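Local structure of Per a 4 allergen (Periplaneta americana, 3EBW) at residues Y44-D47 and V51-V54; T16-T21 and S106-C111; Y121-A124 and S129-D132; G20-L25 and V98-Q103. The protein probably binds small hydrophobic molecules inside a lipocalin beta-barrel and is a major allergen of the American cockroach. All coordinates share one frame; numbering follows the deposited sequence.

How the contacts relate
Four contacts sample different parts of one antiparallel barrel. Contact 2 lies deepest, about 5 Å from the centre of the chain, and rests on a single polar bridge between two buried hydroxyls. Contact 4, its neighbour, shares the Gly20-Thr21 part of strand 20-27, though Trp22 does the touching, packing its indole rim against peptide atoms of a turn. Contact 1, centred about 15 Å out, is a hairpin end joined by backbone hydrogen bonds; its Tyr44 meets Tyr18 of contact 2, and Tyr44 N probably hydrogen-bonds to Gly20 O. Contact 3 is apolar and leads from the outer side of strand 119-125 into helix 132-142; Ser106 and Val108 of contact 2 pair with that strand.

Contact 1: residues Y44-D47 and V51-V54; sequences YTLD and VIQV
Tyr44 lays its phenol ring against the branched side chain of Val54, so that Val54 CG2 sits over the centre of one face, 3.3 Å from the centroid of the Tyr44 ring and 15° off its normal. This is a CH-pi contact within a non-hydrogen-bonded antiparallel pair, whose side chains run side by side. Val54 CG2 stands anti to its backbone N, which turns that methyl rather than CG1 under the ring. Ile52 meets the same ring differently, with CG2 at the edge, 4.1 Å from Tyr44 CD1. Leu46 is paired with Ile52 but touches it more loosely, Leu46 CD1 to Ile52 CG1 at 4.4 Å.

Thr45 and Gln53 form the hydrogen-bonded pair: Thr45 N reaches Gln53 O at 2.8 Å, in the carbonyl plane, and Gln53 N returns a bond to Thr45 O. Beyond the strand end, Asp47 N donates to Val51 O at 2.8 Å. On the face of Thr45, the Gln53 and Asp47 side chains cross at about a right angle, with amide and carboxylate planes 66° apart; NE2 of Gln53 lies 3.1 Å from OD2 of Asp47, at an angle poor for a hydrogen bond.

The contact closes a hairpin of the lipocalin barrel, strands 40-46 and 52-59, with Val54 near a bound molecule, probably from the crystallisation liquor. Strand 20-27 flanks it through Gly20 and strand 66-72 through Gly71.

Contact 2: residues T16-T21 and S106-C111; sequences TKYVGT and SIVAGC
Tyr18 and Ser106 meet through their hydroxyls inside the lipocalin barrel, where the turn leading into strand 20-27 faces the start of strand 106-112. The backbones stay well apart, the CA atoms of Tyr18 and Ser106 9.1 Å from each other, and the phenol bridges the gap. Tyr18 holds CG anti to its backbone N (chi1 -158°), an extended placement that carries OH across to the far strand. Ser106 OG lies at the edge of the phenol, in its plane, so the hydrogen bond runs outward from the ring. It measures 2.5 Å from Tyr18 OH to Ser106 OG, a length doubtful at this resolution, and either hydroxyl could be the donor. Both residues are buried, and the bond gives each polar group a partner.

The turn is a type I beta turn from Thr16 to Val19, followed by Gly20, the glycine of the lipocalin G-x-W signature. Trp22 of that signature stacks on the Tyr18 ring, while Tyr44 meets it edge-to-face; the two aromatics probably help to fix its tilt. Val108, its side chain near a bound polyethylene-glycol-like molecule, probably from the crystallisation liquor, which may mark the pocket, completes the contact with CG2 4.0 Å from Tyr18 OH.

Contact 3: residues Y121-A124 and S129-D132; sequences YWIA and SFDD
Phe130 contributes the largest share of the surface buried here, and it meets strand 119-125 with the far edge of its ring. Ile123 CG2 lies in the plane of the phenyl at that edge, 3.2 Å from Phe130 CE2 and 3.4 Å from Phe130 CZ. The side chains cross at about a right angle; because CG2 lies in the ring plane, it meets the rim and covers no face.

Ile123 ranks second. Its CB is directed at the loop, and CG2, anti to the backbone N, is the branch that reaches the phenyl. The longer CG1 branch leads away, in keeping with the contacts of this side chain with Val138 of helix 132-142 and with Leu149 and Met152.

Ala124 takes part through its backbone. Its CB points away from Phe130, and the methyl touches Ser106, whereas its carbonyl O lies at the ring edge, in plane, 3.7 Å from Phe130 CZ and 3.8 Å from Phe130 CE1. Such a position would be mildly favourable, since aromatic edges carry a slight positive charge. The phenyl also touches Leu25 of strand 20-27, Leu149, and Lys135 and Val138 of the helix, and is thus wedged between sheet and helix.

Directly after Phe130, Asp131 occupies the N-cap of helix 132-142, its side chain capping a backbone N just beyond and also bonding to Thr134 OG1, though Asp131 is poorly ordered. A helix packed against the outside of the barrel after its last long strand is a hallmark of the lipocalin fold.

Contact 4: residues G20-L25 and V98-Q103; sequences GTWYEL and VGTDYQ. Unlike the reference sequence in segment 98-103: Val98 (reference Ile).
Trp22 presents the benzene end of its indole to the turn after strand 93-100. CH2 of Trp22 lies 3.5 Å from Tyr102 C and 3.6 Å from Gln103 N, both near the indole plane, so the peptide joining these residues abuts the ring edge. Gln103 is poorly ordered, so its distances are approximate. CZ2 of Trp22 comes 3.6 Å from Tyr102 O, and Thr100 OG1 stands obliquely at 4.0 Å from CH2 of Trp22.

The next shell shapes the turn. Tyr102 N donates to Thr100 OG1 at 2.9 Å, an ST turn, and Gln103 N donates to Asp101 OD2 at 2.6 Å, an Asx turn in which the N-H comes from above the carboxylate plane, 43° out of it. Thr100 OG1 is also hydrogen-bonded to Tyr105 O, Thr100 CG2 lies over the centre of the Tyr102 ring, and Tyr102 OH is bonded to Asp14 N.

The indole itself is positioned by the hydrogen bond from NE1 to Tyr18 O and by His126, whose ring meets it with planes about 35° apart. His126 also makes a weak bond to Tyr102 O. Gly20-Thr21-Trp22 and Thr100-Asp101-Tyr102 match the G-x-W and T-D-Y signatures of lipocalins, which meet at one end of the barrel.

The join is therefore van der Waals packing of an aromatic rim on a peptide; most polar bonding shapes each partner, with a weak, indirect link through His126.

Contact 1: residues Y44-D47 and V51-V54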
loop_
_atom_site.group_PDB
_atom_site.type_symbol
_atom_site.label_atom_id
_atom_site.label_comp_id
_atom_site.label_asym_id
_atom_site.label_seq_id
_atom_site.Cartn_x
_atom_site.Cartn_y
_atom_site.Cartn_z
ATOM N N TYR A 44 -20.975 11.363 -10.219
ATOM C CA TYR A 44 -22.037 11.997 -9.431
ATOM C C TYR A 44 -23.051 12.652 -10.364
ATOM O O TYR A 44 -22.717 13.434 -11.256
ATOM C CB TYR A 44 -21.456 13.002 -8.447
ATOM C CG TYR A 44 -20.722 12.338 -7.323
ATOM C CD1 TYR A 44 -21.343 12.086 -6.103
ATOM C CD2 TYR A 44 -19.375 11.987 -7.461
ATOM C CE1 TYR A 44 -20.630 11.511 -5.036
ATOM C CE2 TYR A 44 -18.665 11.424 -6.413
ATOM C CZ TYR A 44 -19.293 11.197 -5.208
ATOM O OH TYR A 44 -18.563 10.726 -4.161
ATOM N N THR A 45 -24.301 12.294 -10.125
ATOM C CA THR A 45 -25.426 12.726 -10.922
ATOM C C THR A 45 -26.532 13.244 -10.030
ATOM O O THR A 45 -26.874 12.617 -9.019
ATOM C CB THR A 45 -25.928 11.526 -11.702
ATOM O OG1 THR A 45 -24.971 11.221 -12.722
ATOM C CG2 THR A 45 -27.303 11.757 -12.264
ATOM N N LEU A 46 -27.075 14.402 -10.399
ATOM C CA LEU A 46 -28.169 15.022 -9.656
ATOM C C LEU A 46 -29.522 14.718 -10.317
ATOM O O LEU A 46 -29.813 15.215 -11.395
ATOM C CB LEU A 46 -27.951 16.532 -9.592
ATOM C CG LEU A 46 -29.186 17.362 -9.230
ATOM C CD1 LEU A 46 -29.723 17.034 -7.823
ATOM C CD2 LEU A 46 -28.797 18.822 -9.342
ATOM N N ASP A 47 -30.340 13.889 -9.684
ATOM C CA ASP A 47 -31.664 13.564 -10.219
ATOM C C ASP A 47 -32.639 14.724 -10.032
ATOM O O ASP A 47 -32.377 15.659 -9.260
ATOM C CB ASP A 47 -32.225 12.342 -9.514
ATOM C CG ASP A 47 -31.232 11.214 -9.450
ATOM O OD1 ASP A 47 -30.360 11.150 -10.350
ATOM O OD2 ASP A 47 -31.338 10.393 -8.512
ATOM N N VAL A 51 -32.229 14.199 -5.392
ATOM C CA VAL A 51 -31.236 13.227 -4.954
ATOM C C VAL A 51 -29.936 13.247 -5.731
ATOM O O VAL A 51 -29.948 13.274 -6.953
ATOM C CB VAL A 51 -31.763 11.778 -5.036
ATOM C CG1 VAL A 51 -30.663 10.821 -4.626
ATOM C CG2 VAL A 51 -32.976 11.598 -4.122
ATOM N N ILE A 52 -28.814 13.258 -5.020
ATOM C CA ILE A 52 -27.529 13.193 -5.699
ATOM C C ILE A 52 -27.179 11.711 -5.744
ATOM O O ILE A 52 -27.118 11.007 -4.726
ATOM C CB ILE A 52 -26.422 13.948 -4.984
ATOM C CG1 ILE A 52 -26.723 15.445 -5.018
ATOM C CG2 ILE A 52 -25.086 13.654 -5.675
ATOM C CD1 ILE A 52 -25.563 16.281 -4.600
ATOM N N GLN A 53 -26.969 11.230 -6.946
ATOM C CA GLN A 53 -26.702 9.831 -7.124
ATOM C C GLN A 53 -25.229 9.598 -7.435
ATOM O O GLN A 53 -24.591 10.381 -8.167
ATOM C CB GLN A 53 -27.570 9.351 -8.267
ATOM C CG GLN A 53 -28.127 7.996 -8.103
ATOM C CD GLN A 53 -29.173 7.749 -9.139
ATOM O OE1 GLN A 53 -28.910 7.870 -10.342
ATOM N NE2 GLN A 53 -30.388 7.421 -8.689
ATOM N N VAL A 54 -24.672 8.535 -6.868
ATOM C CA VAL A 54 -23.281 8.248 -7.163
ATOM C C VAL A 54 -23.052 6.827 -7.671
ATOM O O VAL A 54 -23.564 5.850 -7.126
ATOM C CB VAL A 54 -22.371 8.534 -5.959
ATOM C CG1 VAL A 54 -22.547 7.483 -4.892
ATOM C CG2 VAL A 54 -20.940 8.633 -6.435
#

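Contact 2: residues T16-T21 and S106-C111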
loop_
_atom_site.group_PDB
_atom_site.type_symbol
_atom_site.label_atom_id
_atom_site.label_comp_id
_atom_site.label_asym_id
_atom_site.label_seq_id
_atom_site.Cartn_x
_atom_site.Cartn_y
_atom_site.Cartn_z
ATOM N N THR A 16 -23.352 19.545 -4.732
ATOM C CA THR A 16 -24.044 19.791 -5.971
ATOM C C THR A 16 -22.990 20.222 -6.971
ATOM O O THR A 16 -23.097 19.925 -8.150
ATOM C CB THR A 16 -25.093 20.880 -5.796
ATOM O OG1 THR A 16 -25.810 20.635 -4.582
ATOM C CG2 THR A 16 -26.077 20.853 -6.949
ATOM N N LYS A 17 -21.966 20.917 -6.489
ATOM C CA LYS A 17 -20.872 21.369 -7.344
ATOM C C LYS A 17 -19.874 20.230 -7.561
ATOM O O LYS A 17 -18.902 20.371 -8.305
ATOM C CB LYS A 17 -20.142 22.548 -6.701
ATOM C CG LYS A 17 -20.852 23.889 -6.785
ATOM C CD LYS A 17 -19.988 24.964 -6.136
ATOM C CE LYS A 17 -20.581 26.348 -6.243
ATOM N NZ LYS A 17 -19.807 27.276 -5.376
ATOM N N TYR A 18 -20.118 19.106 -6.896
ATOM C CA TYR A 18 -19.247 17.947 -6.992
ATOM C C TYR A 18 -19.764 17.006 -8.058
ATOM O O TYR A 18 -19.183 15.961 -8.313
ATOM C CB TYR A 18 -19.207 17.214 -5.658
ATOM C CG TYR A 18 -17.979 16.358 -5.507
ATOM C CD1 TYR A 18 -16.730 16.935 -5.286
ATOM C CD2 TYR A 18 -18.055 14.972 -5.628
ATOM C CE1 TYR A 18 -15.595 16.160 -5.193
ATOM C CE2 TYR A 18 -16.931 14.192 -5.538
ATOM C CZ TYR A 18 -15.695 14.785 -5.323
ATOM O OH TYR A 18 -14.560 14.000 -5.275
ATOM N N VAL A 19 -20.888 17.373 -8.657
ATOM C CA VAL A 19 -21.490 16.569 -9.704
ATOM C C VAL A 19 -20.443 16.263 -10.768
ATOM O O VAL A 19 -19.465 16.995 -10.911
ATOM C CB VAL A 19 -22.712 17.315 -10.329
ATOM C CG1 VAL A 19 -22.821 17.023 -11.823
ATOM C CG2 VAL A 19 -24.001 16.875 -9.622
ATOM N N GLY A 20 -20.637 15.171 -11.496
ATOM C CA GLY A 20 -19.685 14.826 -12.532
ATOM C C GLY A 20 -18.919 13.514 -12.383
ATOM O O GLY A 20 -19.284 12.634 -11.597
ATOM N N THR A 21 -17.846 13.391 -13.167
ATOM C CA THR A 21 -17.012 12.194 -13.184
ATOM C C THR A 21 -15.622 12.461 -12.660
ATOM O O THR A 21 -14.849 13.209 -13.256
ATOM C CB THR A 21 -16.897 11.629 -14.602
ATOM O OG1 THR A 21 -18.191 11.190 -15.033
ATOM C CG2 THR A 21 -15.934 10.448 -14.637
ATOM N N SER A 106 -9.435 16.710 -6.303
ATOM C CA SER A 106 -10.414 16.433 -5.272
ATOM C C SER A 106 -9.884 15.459 -4.255
ATOM O O SER A 106 -9.927 14.259 -4.506
ATOM C CB SER A 106 -11.659 15.813 -5.899
ATOM O OG SER A 106 -12.303 14.940 -4.977
ATOM N N ILE A 107 -9.405 15.920 -3.107
ATOM C CA ILE A 107 -8.915 14.947 -2.143
ATOM C C ILE A 107 -9.954 14.637 -1.035
ATOM O O ILE A 107 -10.278 15.469 -0.206
ATOM C CB ILE A 107 -7.433 15.332 -1.605
ATOM C CG1 ILE A 107 -7.397 15.419 -0.100
ATOM C CG2 ILE A 107 -6.886 16.615 -2.263
ATOM C CD1 ILE A 107 -7.474 14.104 0.565
ATOM N N VAL A 108 -10.495 13.417 -1.092
ATOM C CA VAL A 108 -11.498 12.879 -0.174
ATOM C C VAL A 108 -10.829 11.853 0.720
ATOM O O VAL A 108 -9.789 11.335 0.353
ATOM C CB VAL A 108 -12.629 12.160 -0.953
ATOM C CG1 VAL A 108 -13.355 11.161 -0.061
ATOM C CG2 VAL A 108 -13.622 13.152 -1.446
ATOM N N ALA A 109 -11.421 11.533 1.871
ATOM C CA ALA A 109 -10.813 10.566 2.777
ATOM C C ALA A 109 -11.800 9.956 3.763
ATOM O O ALA A 109 -12.704 10.622 4.229
ATOM C CB ALA A 109 -9.661 11.215 3.536
ATOM N N GLY A 110 -11.611 8.677 4.076
ATOM C CA GLY A 110 -12.490 7.995 4.998
ATOM C C GLY A 110 -11.748 6.841 5.622
ATOM O O GLY A 110 -10.525 6.835 5.679
ATOM N N CYS A 111 -12.502 5.861 6.095
ATOM C CA CYS A 111 -11.958 4.688 6.737
ATOM C C CYS A 111 -12.544 3.491 6.009
ATOM O O CYS A 111 -13.414 3.656 5.169
ATOM C CB CYS A 111 -12.372 4.696 8.192
ATOM S SG CYS A 111 -11.778 6.178 9.082
#

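Contact 3: residues Y121-A124 and S129-D132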
loop_
_atom_site.group_PDB
_atom_site.type_symbol
_atom_site.label_atom_id
_atom_site.label_comp_id
_atom_site.label_asym_id
_atom_site.label_seq_id
_atom_site.Cartn_x
_atom_site.Cartn_y
_atom_site.Cartn_z
ATOM N N TYR A 121 -6.745 7.906 1.919
ATOM C CA TYR A 121 -6.929 9.137 1.134
ATOM C C TYR A 121 -7.090 8.780 -0.334
ATOM O O TYR A 121 -6.445 7.868 -0.814
ATOM C CB TYR A 121 -5.750 10.108 1.298
ATOM C CG TYR A 121 -5.652 10.698 2.682
ATOM C CD1 TYR A 121 -5.888 12.054 2.899
ATOM C CD2 TYR A 121 -5.353 9.894 3.774
ATOM C CE1 TYR A 121 -5.826 12.593 4.155
ATOM C CE2 TYR A 121 -5.293 10.417 5.035
ATOM C CZ TYR A 121 -5.526 11.776 5.228
ATOM O OH TYR A 121 -5.413 12.320 6.488
ATOM N N TRP A 122 -7.973 9.496 -1.027
ATOM C CA TRP A 122 -8.230 9.269 -2.443
ATOM C C TRP A 122 -8.078 10.611 -3.157
ATOM O O TRP A 122 -8.768 11.575 -2.850
ATOM C CB TRP A 122 -9.635 8.688 -2.627
ATOM C CG TRP A 122 -9.805 7.279 -2.081
ATOM C CD1 TRP A 122 -9.335 6.126 -2.643
ATOM C CD2 TRP A 122 -10.496 6.874 -0.876
ATOM N NE1 TRP A 122 -9.687 5.025 -1.869
ATOM C CE2 TRP A 122 -10.396 5.460 -0.784
ATOM C CE3 TRP A 122 -11.179 7.562 0.125
ATOM C CZ2 TRP A 122 -10.955 4.732 0.262
ATOM C CZ3 TRP A 122 -11.735 6.820 1.177
ATOM C CH2 TRP A 122 -11.613 5.421 1.231
ATOM N N ILE A 123 -7.135 10.690 -4.083
ATOM C CA ILE A 123 -6.903 11.935 -4.810
ATOM C C ILE A 123 -7.630 11.743 -6.125
ATOM O O ILE A 123 -7.437 10.730 -6.789
ATOM C CB ILE A 123 -5.361 12.183 -5.018
ATOM C CG1 ILE A 123 -4.694 12.569 -3.685
ATOM C CG2 ILE A 123 -5.132 13.326 -5.971
ATOM C CD1 ILE A 123 -4.807 11.531 -2.600
ATOM N N ALA A 124 -8.481 12.696 -6.494
ATOM C CA ALA A 124 -9.287 12.565 -7.718
ATOM C C ALA A 124 -9.280 13.746 -8.696
ATOM O O ALA A 124 -8.878 14.847 -8.364
ATOM C CB ALA A 124 -10.730 12.223 -7.323
ATOM N N SER A 129 -5.290 12.796 -15.387
ATOM C CA SER A 129 -3.919 13.007 -14.899
ATOM C C SER A 129 -3.704 14.446 -14.467
ATOM O O SER A 129 -4.394 15.346 -14.928
ATOM C CB SER A 129 -2.917 12.668 -15.993
ATOM O OG SER A 129 -3.208 13.402 -17.172
ATOM N N PHE A 130 -2.734 14.673 -13.596
ATOM C CA PHE A 130 -2.467 16.025 -13.121
ATOM C C PHE A 130 -1.338 16.743 -13.859
ATOM O O PHE A 130 -0.331 16.137 -14.200
ATOM C CB PHE A 130 -2.098 16.008 -11.633
ATOM C CG PHE A 130 -3.218 15.586 -10.714
ATOM C CD1 PHE A 130 -4.531 15.979 -10.953
ATOM C CD2 PHE A 130 -2.942 14.850 -9.572
ATOM C CE1 PHE A 130 -5.538 15.643 -10.066
ATOM C CE2 PHE A 130 -3.937 14.521 -8.694
ATOM C CZ PHE A 130 -5.238 14.916 -8.937
ATOM N N ASP A 131 -1.504 18.037 -14.110
ATOM C CA ASP A 131 -0.436 18.809 -14.735
ATOM C C ASP A 131 0.419 19.254 -13.547
ATOM O O ASP A 131 -0.093 19.406 -12.440
ATOM C CB ASP A 131 -0.990 20.017 -15.504
ATOM C CG ASP A 131 -1.836 20.938 -14.644
ATOM O OD1 ASP A 131 -2.413 21.897 -15.200
ATOM O OD2 ASP A 131 -1.930 20.715 -13.423
ATOM N N ASP A 132 1.714 19.444 -13.752
ATOM C CA ASP A 132 2.588 19.828 -12.648
ATOM C C ASP A 132 1.989 20.916 -11.767
ATOM O O ASP A 132 2.287 20.995 -10.576
ATOM C CB ASP A 132 3.957 20.231 -13.195
ATOM C CG ASP A 132 4.692 19.048 -13.812
ATOM O OD1 ASP A 132 5.199 18.198 -13.047
ATOM O OD2 ASP A 132 4.740 18.947 -15.057
#

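Contact 4: residues G20-L25 and V98-Q103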
loop_
_atom_site.group_PDB
_atom_site.type_symbol
_atom_site.label_atom_id
_atom_site.label_comp_id
_atom_site.label_asym_id
_atom_site.label_seq_id
_atom_site.Cartn_x
_atom_site.Cartn_y
_atom_site.Cartn_z
ATOM N N GLY A 20 -20.637 15.171 -11.496
ATOM C CA GLY A 20 -19.685 14.826 -12.532
ATOM C C GLY A 20 -18.919 13.514 -12.383
ATOM O O GLY A 20 -19.284 12.634 -11.597
ATOM N N THR A 21 -17.846 13.391 -13.167
ATOM C CA THR A 21 -17.012 12.194 -13.184
ATOM C C THR A 21 -15.622 12.461 -12.660
ATOM O O THR A 21 -14.849 13.209 -13.256
ATOM C CB THR A 21 -16.897 11.629 -14.602
ATOM O OG1 THR A 21 -18.191 11.190 -15.033
ATOM C CG2 THR A 21 -15.934 10.448 -14.637
ATOM N N TRP A 22 -15.315 11.839 -11.527
ATOM C CA TRP A 22 -14.014 12.000 -10.921
ATOM C C TRP A 22 -13.171 10.731 -11.058
ATOM O O TRP A 22 -13.555 9.663 -10.586
ATOM C CB TRP A 22 -14.164 12.358 -9.447
ATOM C CG TRP A 22 -14.761 13.687 -9.189
ATOM C CD1 TRP A 22 -16.084 13.969 -9.002
ATOM C CD2 TRP A 22 -14.068 14.942 -9.113
ATOM N NE1 TRP A 22 -16.257 15.320 -8.813
ATOM C CE2 TRP A 22 -15.040 15.941 -8.877
ATOM C CE3 TRP A 22 -12.720 15.322 -9.220
ATOM C CZ2 TRP A 22 -14.713 17.290 -8.754
ATOM C CZ3 TRP A 22 -12.394 16.672 -9.098
ATOM C CH2 TRP A 22 -13.389 17.637 -8.867
ATOM N N TYR A 23 -12.029 10.847 -11.721
ATOM C CA TYR A 23 -11.140 9.702 -11.871
ATOM C C TYR A 23 -10.212 9.611 -10.654
ATOM O O TYR A 23 -9.669 10.616 -10.188
ATOM C CB TYR A 23 -10.302 9.820 -13.156
ATOM C CG TYR A 23 -11.124 9.792 -14.427
ATOM C CD1 TYR A 23 -11.890 8.682 -14.769
ATOM C CD2 TYR A 23 -11.178 10.905 -15.262
ATOM C CE1 TYR A 23 -12.691 8.698 -15.907
ATOM C CE2 TYR A 23 -11.977 10.923 -16.399
ATOM C CZ TYR A 23 -12.724 9.831 -16.709
ATOM O OH TYR A 23 -13.522 9.894 -17.816
ATOM N N GLU A 24 -10.050 8.404 -10.131
ATOM C CA GLU A 24 -9.181 8.209 -8.978
ATOM C C GLU A 24 -7.740 8.101 -9.480
ATOM O O GLU A 24 -7.366 7.103 -10.068
ATOM C CB GLU A 24 -9.599 6.945 -8.225
ATOM C CG GLU A 24 -8.749 6.623 -7.026
ATOM C CD GLU A 24 -9.444 5.658 -6.079
ATOM O OE1 GLU A 24 -8.763 5.074 -5.213
ATOM O OE2 GLU A 24 -10.682 5.487 -6.196
ATOM N N LEU A 25 -6.939 9.138 -9.266
ATOM C CA LEU A 25 -5.569 9.121 -9.752
ATOM C C LEU A 25 -4.514 8.601 -8.791
ATOM O O LEU A 25 -3.499 8.066 -9.226
ATOM C CB LEU A 25 -5.192 10.500 -10.253
ATOM C CG LEU A 25 -6.168 11.000 -11.317
ATOM C CD1 LEU A 25 -5.606 12.281 -11.974
ATOM C CD2 LEU A 25 -6.430 9.893 -12.342
ATOM N N VAL A 98 -11.413 16.501 2.330
ATOM C CA VAL A 98 -10.184 17.189 2.717
ATOM C C VAL A 98 -9.843 18.433 1.893
ATOM O O VAL A 98 -9.283 19.400 2.422
ATOM C CB VAL A 98 -9.013 16.219 2.664
ATOM C CG1 VAL A 98 -7.700 16.934 2.969
ATOM C CG2 VAL A 98 -9.269 15.092 3.638
ATOM N N GLY A 99 -10.174 18.417 0.605
ATOM C CA GLY A 99 -9.884 19.565 -0.230
ATOM C C GLY A 99 -10.256 19.413 -1.693
ATOM O O GLY A 99 -9.942 18.406 -2.325
ATOM N N THR A 100 -10.923 20.416 -2.250
ATOM C CA THR A 100 -11.293 20.354 -3.653
ATOM C C THR A 100 -11.624 21.713 -4.293
ATOM O O THR A 100 -11.954 22.676 -3.608
ATOM C CB THR A 100 -12.483 19.431 -3.855
ATOM O OG1 THR A 100 -12.762 19.350 -5.255
ATOM C CG2 THR A 100 -13.722 19.973 -3.128
ATOM N N ASP A 101 -11.525 21.784 -5.613
ATOM C CA ASP A 101 -11.847 23.005 -6.322
ATOM C C ASP A 101 -12.996 22.684 -7.267
ATOM O O ASP A 101 -13.299 23.439 -8.189
ATOM C CB ASP A 101 -10.636 23.513 -7.104
ATOM C CG ASP A 101 -10.337 22.683 -8.337
ATOM O OD1 ASP A 101 -9.410 23.068 -9.075
ATOM O OD2 ASP A 101 -11.012 21.660 -8.580
ATOM N N TYR A 102 -13.624 21.542 -7.016
ATOM C CA TYR A 102 -14.746 21.047 -7.795
ATOM C C TYR A 102 -14.511 20.913 -9.278
ATOM O O TYR A 102 -15.462 20.634 -10.003
ATOM C CB TYR A 102 -16.012 21.892 -7.598
ATOM C CG TYR A 102 -16.471 22.012 -6.169
ATOM C CD1 TYR A 102 -15.965 23.011 -5.345
ATOM C CD2 TYR A 102 -17.391 21.121 -5.630
ATOM C CE1 TYR A 102 -16.359 23.123 -4.023
ATOM C CE2 TYR A 102 -17.790 21.229 -4.305
ATOM C CZ TYR A 102 -17.262 22.233 -3.511
ATOM O OH TYR A 102 -17.573 22.330 -2.188
ATOM N N GLN A 103 -13.286 21.110 -9.754
ATOM C CA GLN A 103 -13.049 20.943 -11.184
ATOM C C GLN A 103 -11.605 20.859 -11.649
ATOM O O GLN A 103 -11.211 21.564 -12.567
ATOM C CB GLN A 103 -13.805 22.021 -11.976
ATOM C CG GLN A 103 -15.131 21.488 -12.547
ATOM C CD GLN A 103 -16.031 22.551 -13.144
ATOM O OE1 GLN A 103 -15.657 23.241 -14.091
ATOM N NE2 GLN A 103 -17.235 22.681 -12.594
#